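Local coordinates for protein isocitrate dehydrogenase [NAD] subunit 1 (Saccharomyces cerevisiae, PDB 3BLX) that catalyses, with its partner subunit in an allosteric mitochondrial octamer, the NAD-dependent oxidation and decarboxylation of isocitrate to 2-oxoglutarate in the citric acid cycle, and also binds RNA, at residues K30-S35 and N284-T289; A105-F110 and A260-D265; G134-L139 and T235-G240; K183-K188 and S213-N218. All blocks are in the same frame, centred on the assembly; numbering follows the deposited sequence.

Interaction 1. Residues K30-S35 and N284-T289; sequences KEITDS and NVANPT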
loop_
_atom_site.group_PDB
_atom_site.type_symbol
_atom_site.label_atom_id
_atom_site.label_comp_id
_atom_site.label_asym_id
_atom_site.label_seq_id
_atom_site.Cartn_x
_atom_site.Cartn_y
_atom_site.Cartn_z
ATOM N N LYS E 30 33.575 17.518 -12.169
ATOM C CA LYS E 30 34.588 16.845 -11.381
ATOM C C LYS E 30 35.594 17.804 -10.725
ATOM O O LYS E 30 36.002 17.585 -9.596
ATOM C CB LYS E 30 35.282 15.759 -12.203
ATOM C CG LYS E 30 36.213 14.911 -11.408
ATOM C CD LYS E 30 36.456 13.569 -12.056
ATOM C CE LYS E 30 37.852 13.043 -11.698
ATOM N NZ LYS E 30 38.209 13.277 -10.266
ATOM N N GLU E 31 35.978 18.878 -11.412
ATOM C CA GLU E 31 36.877 19.877 -10.826
ATOM C C GLU E 31 36.212 20.506 -9.610
ATOM O O GLU E 31 36.798 20.541 -8.541
ATOM C CB GLU E 31 37.258 20.982 -11.825
ATOM C CG GLU E 31 38.107 20.567 -13.031
ATOM C CD GLU E 31 38.261 21.691 -14.070
ATOM O OE1 GLU E 31 38.479 21.375 -15.262
ATOM O OE2 GLU E 31 38.155 22.887 -13.697
ATOM N N ILE E 32 34.985 21.009 -9.759
ATOM C CA ILE E 32 34.347 21.691 -8.632
ATOM C C ILE E 32 33.926 20.710 -7.527
ATOM O O ILE E 32 33.910 21.036 -6.351
ATOM C CB ILE E 32 33.163 22.556 -9.066
ATOM C CG1 ILE E 32 32.019 21.677 -9.558
ATOM C CG2 ILE E 32 33.577 23.548 -10.125
ATOM C CD1 ILE E 32 30.901 22.451 -10.189
ATOM N N THR E 33 33.582 19.500 -7.917
ATOM C CA THR E 33 33.282 18.462 -6.957
ATOM C C THR E 33 34.515 18.123 -6.115
ATOM O O THR E 33 34.416 17.906 -4.892
ATOM C CB THR E 33 32.829 17.207 -7.676
ATOM O OG1 THR E 33 31.406 17.168 -7.657
ATOM C CG2 THR E 33 33.393 15.965 -7.003
ATOM N N ASP E 34 35.678 18.079 -6.767
ATOM C CA ASP E 34 36.927 17.775 -6.071
ATOM C C ASP E 34 37.344 18.883 -5.101
ATOM O O ASP E 34 37.883 18.620 -4.027
ATOM C CB ASP E 34 38.043 17.445 -7.054
ATOM C CG ASP E 34 37.845 16.082 -7.730
ATOM O OD1 ASP E 34 36.977 15.298 -7.274
ATOM O OD2 ASP E 34 38.554 15.792 -8.719
ATOM N N SER E 35 37.060 20.121 -5.470
ATOM C CA SER E 35 37.181 21.231 -4.544
ATOM C C SER E 35 36.460 20.944 -3.214
ATOM O O SER E 35 37.046 21.086 -2.145
ATOM C CB SER E 35 36.672 22.505 -5.210
ATOM O OG SER E 35 36.527 23.551 -4.278
ATOM N N ASN E 284 41.170 23.623 -15.027
ATOM C CA ASN E 284 41.346 24.221 -13.711
ATOM C C ASN E 284 41.059 25.709 -13.599
ATOM O O ASN E 284 41.777 26.413 -12.896
ATOM C CB ASN E 284 42.752 23.944 -13.200
ATOM C CG ASN E 284 42.823 23.929 -11.688
ATOM O OD1 ASN E 284 43.779 24.433 -11.084
ATOM N ND2 ASN E 284 41.800 23.344 -11.061
ATOM N N VAL E 285 40.005 26.189 -14.258
ATOM C CA VAL E 285 39.696 27.617 -14.211
ATOM C C VAL E 285 38.323 27.947 -13.622
ATOM O O VAL E 285 38.043 29.114 -13.307
ATOM C CB VAL E 285 39.816 28.281 -15.614
ATOM C CG1 VAL E 285 41.226 28.205 -16.118
ATOM C CG2 VAL E 285 38.883 27.626 -16.600
ATOM N N ALA E 286 37.473 26.923 -13.499
ATOM C CA ALA E 286 36.062 27.090 -13.115
ATOM C C ALA E 286 35.853 27.557 -11.658
ATOM O O ALA E 286 36.638 27.221 -10.789
ATOM C CB ALA E 286 35.321 25.809 -13.366
ATOM N N ASN E 287 34.815 28.349 -11.405
ATOM C CA ASN E 287 34.520 28.791 -10.048
ATOM C C ASN E 287 33.788 27.714 -9.264
ATOM O O ASN E 287 32.702 27.300 -9.670
ATOM C CB ASN E 287 33.677 30.068 -10.077
ATOM C CG ASN E 287 33.712 30.812 -8.756
ATOM O OD1 ASN E 287 34.251 30.308 -7.763
ATOM N ND2 ASN E 287 33.141 32.019 -8.733
ATOM N N PRO E 288 34.371 27.249 -8.130
ATOM C CA PRO E 288 33.783 26.172 -7.322
ATOM C C PRO E 288 32.810 26.696 -6.278
ATOM O O PRO E 288 32.213 25.884 -5.595
ATOM C CB PRO E 288 34.984 25.559 -6.604
ATOM C CG PRO E 288 36.125 26.481 -6.857
ATOM C CD PRO E 288 35.621 27.719 -7.526
ATOM N N THR E 289 32.663 28.015 -6.162
ATOM C CA THR E 289 31.822 28.639 -5.137
ATOM C C THR E 289 30.388 28.066 -5.016
ATOM O O THR E 289 29.924 27.774 -3.918
ATOM C CB THR E 289 31.765 30.186 -5.334
ATOM O OG1 THR E 289 33.082 30.714 -5.246
ATOM C CG2 THR E 289 30.925 30.844 -4.294
#

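Interaction 2. Residues A105-F110 and A260-D265; sequences ANVALF and ANFGRD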
loop_
_atom_site.group_PDB
_atom_site.type_symbol
_atom_site.label_atom_id
_atom_site.label_comp_id
_atom_site.label_asym_id
_atom_site.label_seq_id
_atom_site.Cartn_x
_atom_site.Cartn_y
_atom_site.Cartn_z
ATOM N N ALA E 105 10.789 20.184 -5.564
ATOM C CA ALA E 105 11.034 21.582 -5.252
ATOM C C ALA E 105 12.476 21.941 -5.525
ATOM O O ALA E 105 13.378 21.416 -4.890
ATOM C CB ALA E 105 10.677 21.863 -3.794
ATOM N N ASN E 106 12.683 22.810 -6.498
ATOM C CA ASN E 106 14.014 23.286 -6.795
ATOM C C ASN E 106 14.204 24.665 -6.138
ATOM O O ASN E 106 13.369 25.512 -6.271
ATOM C CB ASN E 106 14.281 23.287 -8.308
ATOM C CG ASN E 106 15.538 24.092 -8.681
ATOM O OD1 ASN E 106 15.510 24.972 -9.553
ATOM N ND2 ASN E 106 16.644 23.806 -7.995
ATOM N N VAL E 107 15.273 24.849 -5.373
ATOM C CA VAL E 107 15.536 26.103 -4.695
ATOM C C VAL E 107 16.873 26.661 -5.186
ATOM O O VAL E 107 17.862 25.944 -5.232
ATOM C CB VAL E 107 15.700 25.906 -3.193
ATOM C CG1 VAL E 107 15.729 27.246 -2.509
ATOM C CG2 VAL E 107 14.587 25.064 -2.643
ATOM N N ALA E 108 16.894 27.940 -5.549
ATOM C CA ALA E 108 18.126 28.630 -5.888
ATOM C C ALA E 108 18.305 29.886 -5.021
ATOM O O ALA E 108 17.388 30.696 -4.837
ATOM C CB ALA E 108 18.163 28.972 -7.343
ATOM N N LEU E 109 19.487 30.044 -4.449
ATOM C CA LEU E 109 19.714 31.204 -3.589
ATOM C C LEU E 109 20.566 32.241 -4.305
ATOM O O LEU E 109 21.684 31.951 -4.745
ATOM C CB LEU E 109 20.377 30.792 -2.285
ATOM C CG LEU E 109 19.688 29.662 -1.534
ATOM C CD1 LEU E 109 20.413 29.357 -0.218
ATOM C CD2 LEU E 109 18.264 30.093 -1.283
ATOM N N PHE E 110 20.033 33.447 -4.441
ATOM C CA PHE E 110 20.777 34.528 -5.071
ATOM C C PHE E 110 21.170 35.630 -4.072
ATOM O O PHE E 110 20.479 36.643 -3.947
ATOM C CB PHE E 110 19.968 35.102 -6.227
ATOM C CG PHE E 110 19.595 34.089 -7.233
ATOM C CD1 PHE E 110 18.323 33.532 -7.220
ATOM C CD2 PHE E 110 20.514 33.671 -8.185
ATOM C CE1 PHE E 110 17.952 32.587 -8.159
ATOM C CE2 PHE E 110 20.164 32.719 -9.117
ATOM C CZ PHE E 110 18.869 32.169 -9.109
ATOM N N ALA E 260 19.453 23.760 -4.159
ATOM C CA ALA E 260 19.025 22.526 -3.528
ATOM C C ALA E 260 17.761 22.018 -4.172
ATOM O O ALA E 260 16.933 22.791 -4.629
ATOM C CB ALA E 260 18.822 22.736 -2.011
ATOM N N ASN E 261 17.610 20.709 -4.185
ATOM C CA ASN E 261 16.394 20.089 -4.663
ATOM C C ASN E 261 15.794 19.152 -3.625
ATOM O O ASN E 261 16.463 18.237 -3.148
ATOM C CB ASN E 261 16.701 19.354 -5.943
ATOM C CG ASN E 261 17.135 20.286 -7.029
ATOM O OD1 ASN E 261 16.315 20.976 -7.633
ATOM N ND2 ASN E 261 18.430 20.324 -7.284
ATOM N N PHE E 262 14.531 19.372 -3.281
ATOM C CA PHE E 262 13.893 18.569 -2.251
ATOM C C PHE E 262 12.700 17.773 -2.701
ATOM O O PHE E 262 11.900 18.236 -3.514
ATOM C CB PHE E 262 13.450 19.455 -1.139
ATOM C CG PHE E 262 14.570 20.183 -0.468
ATOM C CD1 PHE E 262 14.952 21.428 -0.911
ATOM C CD2 PHE E 262 15.218 19.640 0.634
ATOM C CE1 PHE E 262 15.958 22.130 -0.264
ATOM C CE2 PHE E 262 16.214 20.319 1.276
ATOM C CZ PHE E 262 16.583 21.579 0.835
ATOM N N GLY E 263 12.603 16.564 -2.157
ATOM C CA GLY E 263 11.395 15.761 -2.190
ATOM C C GLY E 263 10.981 15.483 -0.755
ATOM O O GLY E 263 11.580 15.992 0.178
ATOM N N ARG E 264 9.960 14.671 -0.552
ATOM C CA ARG E 264 9.591 14.352 0.809
ATOM C C ARG E 264 10.689 13.563 1.524
ATOM O O ARG E 264 11.031 13.867 2.654
ATOM C CB ARG E 264 8.263 13.596 0.833
ATOM C CG ARG E 264 7.804 13.307 2.252
ATOM C CD ARG E 264 6.600 12.386 2.296
ATOM N NE ARG E 264 6.425 11.828 3.646
ATOM C CZ ARG E 264 5.928 12.490 4.707
ATOM N NH1 ARG E 264 5.531 13.773 4.605
ATOM N NH2 ARG E 264 5.821 11.867 5.888
ATOM N N ASP E 265 11.247 12.569 0.844
ATOM C CA ASP E 265 12.224 11.674 1.450
ATOM C C ASP E 265 13.667 11.895 1.008
ATOM O O ASP E 265 14.577 11.308 1.570
ATOM C CB ASP E 265 11.853 10.217 1.137
ATOM C CG ASP E 265 10.475 9.826 1.692
ATOM O OD1 ASP E 265 10.176 10.202 2.853
ATOM O OD2 ASP E 265 9.702 9.131 0.973
#

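Interaction 3. Residues G134-L139 and T235-G240; sequences GEFSGL and TPSMYG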
loop_
_atom_site.group_PDB
_atom_site.type_symbol
_atom_site.label_atom_id
_atom_site.label_comp_id
_atom_site.label_asym_id
_atom_site.label_seq_id
_atom_site.Cartn_x
_atom_site.Cartn_y
_atom_site.Cartn_z
ATOM N N GLY E 134 3.898 20.810 -15.460
ATOM C CA GLY E 134 4.080 21.809 -16.491
ATOM C C GLY E 134 5.047 21.338 -17.559
ATOM O O GLY E 134 4.812 20.331 -18.234
ATOM N N GLU E 135 6.140 22.077 -17.688
ATOM C CA GLU E 135 7.203 21.771 -18.638
ATOM C C GLU E 135 7.702 20.325 -18.523
ATOM O O GLU E 135 8.024 19.687 -19.519
ATOM C CB GLU E 135 8.366 22.758 -18.448
ATOM C CG GLU E 135 9.467 22.641 -19.489
ATOM C CD GLU E 135 10.389 23.858 -19.542
ATOM O OE1 GLU E 135 9.914 24.999 -19.329
ATOM O OE2 GLU E 135 11.595 23.661 -19.826
ATOM N N PHE E 136 7.728 19.795 -17.304
ATOM C CA PHE E 136 8.349 18.508 -17.037
ATOM C C PHE E 136 7.448 17.271 -17.113
ATOM O O PHE E 136 7.913 16.166 -16.823
ATOM C CB PHE E 136 9.035 18.534 -15.682
ATOM C CG PHE E 136 10.044 19.616 -15.559
ATOM C CD1 PHE E 136 9.911 20.587 -14.587
ATOM C CD2 PHE E 136 11.131 19.679 -16.434
ATOM C CE1 PHE E 136 10.862 21.602 -14.488
ATOM C CE2 PHE E 136 12.066 20.690 -16.339
ATOM C CZ PHE E 136 11.943 21.645 -15.369
ATOM N N SER E 137 6.184 17.439 -17.509
ATOM C CA SER E 137 5.261 16.304 -17.634
ATOM C C SER E 137 4.307 16.425 -18.832
ATOM O O SER E 137 3.247 15.797 -18.884
ATOM C CB SER E 137 4.449 16.109 -16.341
ATOM O OG SER E 137 3.407 17.077 -16.212
ATOM N N GLY E 138 4.666 17.227 -19.811
ATOM C CA GLY E 138 3.751 17.362 -20.931
ATOM C C GLY E 138 3.476 16.130 -21.796
ATOM O O GLY E 138 3.639 14.973 -21.403
ATOM N N LEU E 139 3.008 16.415 -22.999
ATOM C CA LEU E 139 3.041 15.487 -24.101
ATOM C C LEU E 139 3.173 16.423 -25.285
ATOM O O LEU E 139 2.574 17.501 -25.286
ATOM C CB LEU E 139 1.742 14.699 -24.205
ATOM C CG LEU E 139 1.690 13.888 -25.497
ATOM C CD1 LEU E 139 2.307 12.525 -25.281
ATOM C CD2 LEU E 139 0.272 13.745 -25.986
ATOM N N THR E 235 7.384 29.825 -8.400
ATOM C CA THR E 235 6.895 29.798 -9.768
ATOM C C THR E 235 6.769 28.382 -10.284
ATOM O O THR E 235 7.417 27.468 -9.783
ATOM C CB THR E 235 7.832 30.557 -10.720
ATOM O OG1 THR E 235 9.017 29.793 -10.933
ATOM C CG2 THR E 235 8.251 31.866 -10.110
ATOM N N PRO E 236 5.912 28.194 -11.287
ATOM C CA PRO E 236 5.809 26.941 -12.032
ATOM C C PRO E 236 7.146 26.627 -12.699
ATOM O O PRO E 236 8.038 27.470 -12.780
ATOM C CB PRO E 236 4.764 27.263 -13.103
ATOM C CG PRO E 236 3.965 28.382 -12.534
ATOM C CD PRO E 236 4.933 29.193 -11.744
ATOM N N SER E 237 7.275 25.407 -13.181
ATOM C CA SER E 237 8.457 25.005 -13.919
ATOM C C SER E 237 8.906 26.012 -14.999
ATOM O O SER E 237 10.087 26.359 -15.070
ATOM C CB SER E 237 8.196 23.646 -14.561
ATOM O OG SER E 237 6.913 23.624 -15.196
ATOM N N MET E 238 7.968 26.464 -15.836
ATOM C CA MET E 238 8.312 27.185 -17.068
ATOM C C MET E 238 8.954 28.563 -16.882
ATOM O O MET E 238 9.684 29.015 -17.754
ATOM C CB MET E 238 7.126 27.257 -18.038
ATOM C CG MET E 238 5.763 27.403 -17.390
ATOM S SD MET E 238 5.015 25.834 -16.819
ATOM C CE MET E 238 3.450 26.427 -16.183
ATOM N N TYR E 239 8.703 29.221 -15.755
ATOM C CA TYR E 239 9.226 30.567 -15.560
ATOM C C TYR E 239 10.426 30.616 -14.618
ATOM O O TYR E 239 11.045 31.653 -14.423
ATOM C CB TYR E 239 8.138 31.502 -15.022
ATOM C CG TYR E 239 6.795 31.353 -15.705
ATOM C CD1 TYR E 239 6.697 31.305 -17.098
ATOM C CD2 TYR E 239 5.621 31.267 -14.958
ATOM C CE1 TYR E 239 5.473 31.168 -17.727
ATOM C CE2 TYR E 239 4.398 31.123 -15.568
ATOM C CZ TYR E 239 4.322 31.074 -16.957
ATOM O OH TYR E 239 3.094 30.923 -17.566
ATOM N N GLY E 240 10.752 29.499 -14.014
ATOM C CA GLY E 240 11.760 29.517 -12.987
ATOM C C GLY E 240 13.147 29.600 -13.571
ATOM O O GLY E 240 14.040 30.188 -12.973
#

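Interaction 4. Residues K183-K188 and S213-N218; sequences KANIMK and SIIVDN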
loop_
_atom_site.group_PDB
_atom_site.type_symbol
_atom_site.label_atom_id
_atom_site.label_comp_id
_atom_site.label_asym_id
_atom_site.label_seq_id
_atom_site.Cartn_x
_atom_site.Cartn_y
_atom_site.Cartn_z
ATOM N N LYS E 183 1.223 33.564 -14.972
ATOM C CA LYS E 183 0.719 34.239 -16.158
ATOM C C LYS E 183 -0.815 34.107 -16.218
ATOM O O LYS E 183 -1.376 33.704 -17.235
ATOM C CB LYS E 183 1.379 33.640 -17.410
ATOM C CG LYS E 183 1.566 34.592 -18.585
ATOM C CD LYS E 183 2.659 34.079 -19.520
ATOM C CE LYS E 183 2.859 35.013 -20.710
ATOM N NZ LYS E 183 2.911 36.453 -20.310
ATOM N N ALA E 184 -1.491 34.450 -15.123
ATOM C CA ALA E 184 -2.941 34.258 -15.025
ATOM C C ALA E 184 -3.768 35.206 -15.893
ATOM O O ALA E 184 -4.966 35.003 -16.081
ATOM C CB ALA E 184 -3.398 34.344 -13.570
ATOM N N ASN E 185 -3.130 36.252 -16.408
ATOM C CA ASN E 185 -3.804 37.190 -17.297
ATOM C C ASN E 185 -4.213 36.522 -18.618
ATOM O O ASN E 185 -5.248 36.854 -19.199
ATOM C CB ASN E 185 -2.936 38.438 -17.531
ATOM C CG ASN E 185 -1.547 38.106 -18.077
ATOM O OD1 ASN E 185 -1.014 37.016 -17.842
ATOM N ND2 ASN E 185 -0.949 39.057 -18.799
ATOM N N ILE E 186 -3.401 35.566 -19.068
ATOM C CA ILE E 186 -3.637 34.846 -20.316
ATOM C C ILE E 186 -4.154 33.433 -20.054
ATOM O O ILE E 186 -5.210 33.041 -20.566
ATOM C CB ILE E 186 -2.349 34.735 -21.144
ATOM C CG1 ILE E 186 -1.901 36.116 -21.611
ATOM C CG2 ILE E 186 -2.563 33.833 -22.340
ATOM C CD1 ILE E 186 -0.665 36.073 -22.477
ATOM N N MET E 187 -3.391 32.667 -19.274
ATOM C CA MET E 187 -3.807 31.333 -18.823
ATOM C C MET E 187 -4.684 31.481 -17.589
ATOM O O MET E 187 -4.239 31.203 -16.481
ATOM C CB MET E 187 -2.588 30.457 -18.451
ATOM C CG MET E 187 -1.398 30.477 -19.422
ATOM S SD MET E 187 -1.721 29.800 -21.067
ATOM C CE MET E 187 -2.275 28.142 -20.699
ATOM N N LYS E 188 -5.918 31.931 -17.768
ATOM C CA LYS E 188 -6.761 32.313 -16.632
ATOM C C LYS E 188 -7.124 31.116 -15.743
ATOM O O LYS E 188 -7.350 31.242 -14.536
ATOM C CB LYS E 188 -8.021 33.036 -17.134
ATOM C CG LYS E 188 -7.720 34.099 -18.188
ATOM C CD LYS E 188 -8.912 35.013 -18.463
ATOM C CE LYS E 188 -8.543 36.088 -19.489
ATOM N NZ LYS E 188 -9.635 37.097 -19.707
ATOM N N SER E 213 1.302 38.610 -5.643
ATOM C CA SER E 213 1.259 37.997 -6.954
ATOM C C SER E 213 1.857 38.961 -7.946
ATOM O O SER E 213 1.794 40.189 -7.781
ATOM C CB SER E 213 -0.186 37.690 -7.392
ATOM O OG SER E 213 -0.842 36.874 -6.438
ATOM N N ILE E 214 2.425 38.403 -9.002
ATOM C CA ILE E 214 2.964 39.242 -10.033
ATOM C C ILE E 214 2.950 38.462 -11.327
ATOM O O ILE E 214 3.270 37.275 -11.359
ATOM C CB ILE E 214 4.374 39.725 -9.651
ATOM C CG1 ILE E 214 4.884 40.792 -10.630
ATOM C CG2 ILE E 214 5.333 38.537 -9.492
ATOM C CD1 ILE E 214 6.112 41.519 -10.090
ATOM N N ILE E 215 2.527 39.125 -12.384
ATOM C CA ILE E 215 2.539 38.520 -13.691
ATOM C C ILE E 215 3.983 38.379 -14.095
ATOM O O ILE E 215 4.805 39.256 -13.803
ATOM C CB ILE E 215 1.753 39.377 -14.683
ATOM C CG1 ILE E 215 0.321 39.535 -14.169
ATOM C CG2 ILE E 215 1.745 38.728 -16.036
ATOM C CD1 ILE E 215 -0.479 40.583 -14.891
ATOM N N VAL E 216 4.299 37.273 -14.755
ATOM C CA VAL E 216 5.697 36.899 -14.974
ATOM C C VAL E 216 6.492 37.889 -15.844
ATOM O O VAL E 216 7.660 38.177 -15.550
ATOM C CB VAL E 216 5.812 35.470 -15.540
ATOM C CG1 VAL E 216 5.089 35.377 -16.881
ATOM C CG2 VAL E 216 7.266 35.062 -15.671
ATOM N N ASP E 217 5.865 38.409 -16.900
ATOM C CA ASP E 217 6.534 39.419 -17.732
ATOM C C ASP E 217 6.902 40.685 -16.939
ATOM O O ASP E 217 8.024 41.197 -17.070
ATOM C CB ASP E 217 5.735 39.755 -19.003
ATOM C CG ASP E 217 4.238 39.928 -18.743
ATOM O OD1 ASP E 217 3.858 40.411 -17.649
ATOM O OD2 ASP E 217 3.437 39.588 -19.648
ATOM N N ASN E 218 5.968 41.159 -16.107
ATOM C CA ASN E 218 6.235 42.270 -15.206
ATOM C C ASN E 218 7.339 41.915 -14.200
ATOM O O ASN E 218 8.173 42.749 -13.857
ATOM C CB ASN E 218 4.946 42.734 -14.502
ATOM C CG ASN E 218 5.160 43.982 -13.642
ATOM O OD1 ASN E 218 4.772 44.012 -12.464
ATOM N ND2 ASN E 218 5.790 45.012 -14.221
#

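Interaction 1. Residues K30-S35 and N284-T289
Ile-32 lays its CG2 branch over the Pro-288 backbone, with CG2 3.8 Å from Pro-288 CA, and the two CB atoms lie 4.3 Å apart. The same methyl also comes near Ala-286, its CG2 4.3 Å from Ala-286 CB. With chi1 at 68°, CG1 takes the crowded position between N and C, which leaves CG2 to face the loop. One helical turn further on, Ser-35 rests its OG against the proline ring, 3.4 Å from Pro-288 CB; that hydroxyl is hydrogen-bonded to Thr-339 of helix 335-347. The contact thus ties helix 27-42 to the loop leading into helix 289-302, joining N-terminal and C-terminal parts of the chain in the large domain of the isocitrate and isopropylmalate dehydrogenase fold. At the other end Glu-31, its chain extended beyond CG, sets its carboxylate against the Asn-284 backbone, OE2 being 3.5 Å from Asn-284 CA and 4.1 Å from Ala-286 CB. With an alanine at Glu-31, the backbone around Asn-284 would probably lose its negatively charged neighbour and a gap would open beside Ala-286 CB. Within the loop, Asn-287 OD1 makes a capping bond with Thr-289 N (3.2 Å) and takes a second bond from Thr-289 OG1 (2.8 Å). Both donors come from the same face of the amide, the Thr-289 N one well above its plane, so one oxygen takes two bonds just past Pro-288.

Interaction 2. Residues A105-F110 and A260-D265
Strands 105-110 and 260-262 run antiparallel, their axes 4.8 Å apart at closest approach and 158° between their directions, with Ala-105 opposite Phe-262 and Val-107 opposite Ala-260 as hydrogen-bonded pairs. Each pair makes both of its backbone bonds: Phe-262 N reaches Ala-105 O at 2.8 Å, and Val-107 N reaches Ala-260 O at 2.7 Å. Between them Asn-106 and Asn-261 form a non-hydrogen-bonded pair, and Asn-261 CA makes a CA-H...O contact with Ala-105 O. The two asparagine side chains lie side by side and point the same way, their amide planes 21° apart. With CG of Asn-106 turned opposite its backbone N (chi1 166°), ND2 swings across to Asn-261 OD1 at 2.9 Å, a weak bond. The other face of the sheet is apolar. There Val-107 CG2 meets the edge of the Phe-262 ring, 4.0 Å from CE1, and Ala-105 and Val-107 pack on helix 156-172 through Phe-165. Strand 105-111 also pairs with strand 124-130, and strand 258-262 with 267-269, so this junction lies within the continuous sheet of the fold. Asn-106 comes within about 3 Å, side chain to side chain, of Arg-129, a probable substrate-binding residue, while Asn-261 ND2 has a weak bond to Glu-270. The amide pair thus gives the face nearer Arg-129, probably the substrate side, a weak polar link, while the face of Val-107 and Phe-262 is held by apolar contact.

Interaction 3. Residues G134-L139 and T235-G240
A chi1 of 46° places Ser-237 OG between its own N and carbonyl carbon, directed at the turn of Gly-134 and Glu-135, while chi1 of -57° brings the CD1-CE1 side of the Phe-136 ring up to Ser-237 CB. OG lies 3.0 Å from Glu-135 N and 3.6 Å from Gly-134 CA, and is hydrogen-bonded to the carbonyl oxygen of Glu-133. Ser-237 CB meets the Phe-136 ring obliquely, 3.4 Å from CE1. The side chains of Glu-135 and Met-238 run past one another, pointing opposite ways: Glu-135 OE1 comes 3.5 Å from Met-238 CA, near its CB, and the sulfur turns back to Gly-134, whose CA is 4.1 Å from Met-238 SD. Gly-134 has a positive phi, 57°, and a side chain here would run into Ser-237 OG and Met-238 SD. These residues join the loop between strand 124-130 and the two-stranded antiparallel sheet of 140-142 and 147-155, the clasp region of this family, to the start of helix 237-251. Met-238 also touches Met-154 of that small sheet. Phe-136 makes a cation-pi contact with Arg-98, a probable substrate-binding residue, and packs near Arg-129, another. Glu-135 OE2 has long, weak ion pairs with Lys-189 and Arg-194 of a neighbouring subunit 2. A buried serine hydroxyl with a backbone acceptor and an aromatic ring beside a cationic pocket are consistent with a loop that lines the site for an anionic substrate.

Interaction 4. Residues K183-K188 and S213-N218
The Asn-185 amide has Ile-215 over one of its broad faces: CG2 stands above the outer part of the plane, 3.7 Å from Asn-185 OD1, and CD1 sits above the same face, 4.2 Å from Asn-185 CG. The other flat group, the Asp-217 carboxylate, divides its oxygens, OD1 accepting a weak bond from Asn-218 N and OD2 facing Lys-183 NZ. This is the C-terminal end of two neighbouring parallel strands in the alpha/beta small domain, where the loop after strand 177-182 meets the junction of strand 210-215 and helix 216-225; Ile-215 is the N-cap residue of that helix. Lys-183, by similarity critical for catalysis, runs obliquely past Val-216, its CD 3.8 Å from Val-216 CG1. Chi4 of 45° then bends the end of the lysine toward Asp-217; the two side chains cross at about a right angle. A second acid, Asp-248 of a neighbouring subunit 2, makes a long and weak ion pair with Lys-183 NZ, so the site lies where two chains meet. Tyr-239 of helix 237-251 packs on both Lys-183 and Val-216. With a methionine in place of Lys-183 the amino group is gone, and Asp-217 OD2 would probably be left without its salt-bridge partner across the segments. The lysine backbone is held too, its N donating to Asp-191. Across the two segments the single charged link is the salt bridge from Lys-183 NZ to Asp-217 OD2, at 3.2 Å.

Overall arrangement
Interactions 1, 2 and 3 are mostly buried, whereas interaction 4 is only partly so; both 3 and 4 meet subunit 2, 4 more extensively. Interaction 1 stands apart in the large domain, its centre about 38 Å from that of interaction 4, and relies on apolar and proline packing. Interaction 2, nearest the chain's centre, is the one built on strand pairing. Interactions 3 and 4 share a side of the chain and touch through the first turn of helix 237-251. Polar chemistry grows toward the probable substrate and catalytic residues: the amide pair of interaction 2, the ring and hydroxyl of interaction 3, the salt bridge of interaction 4.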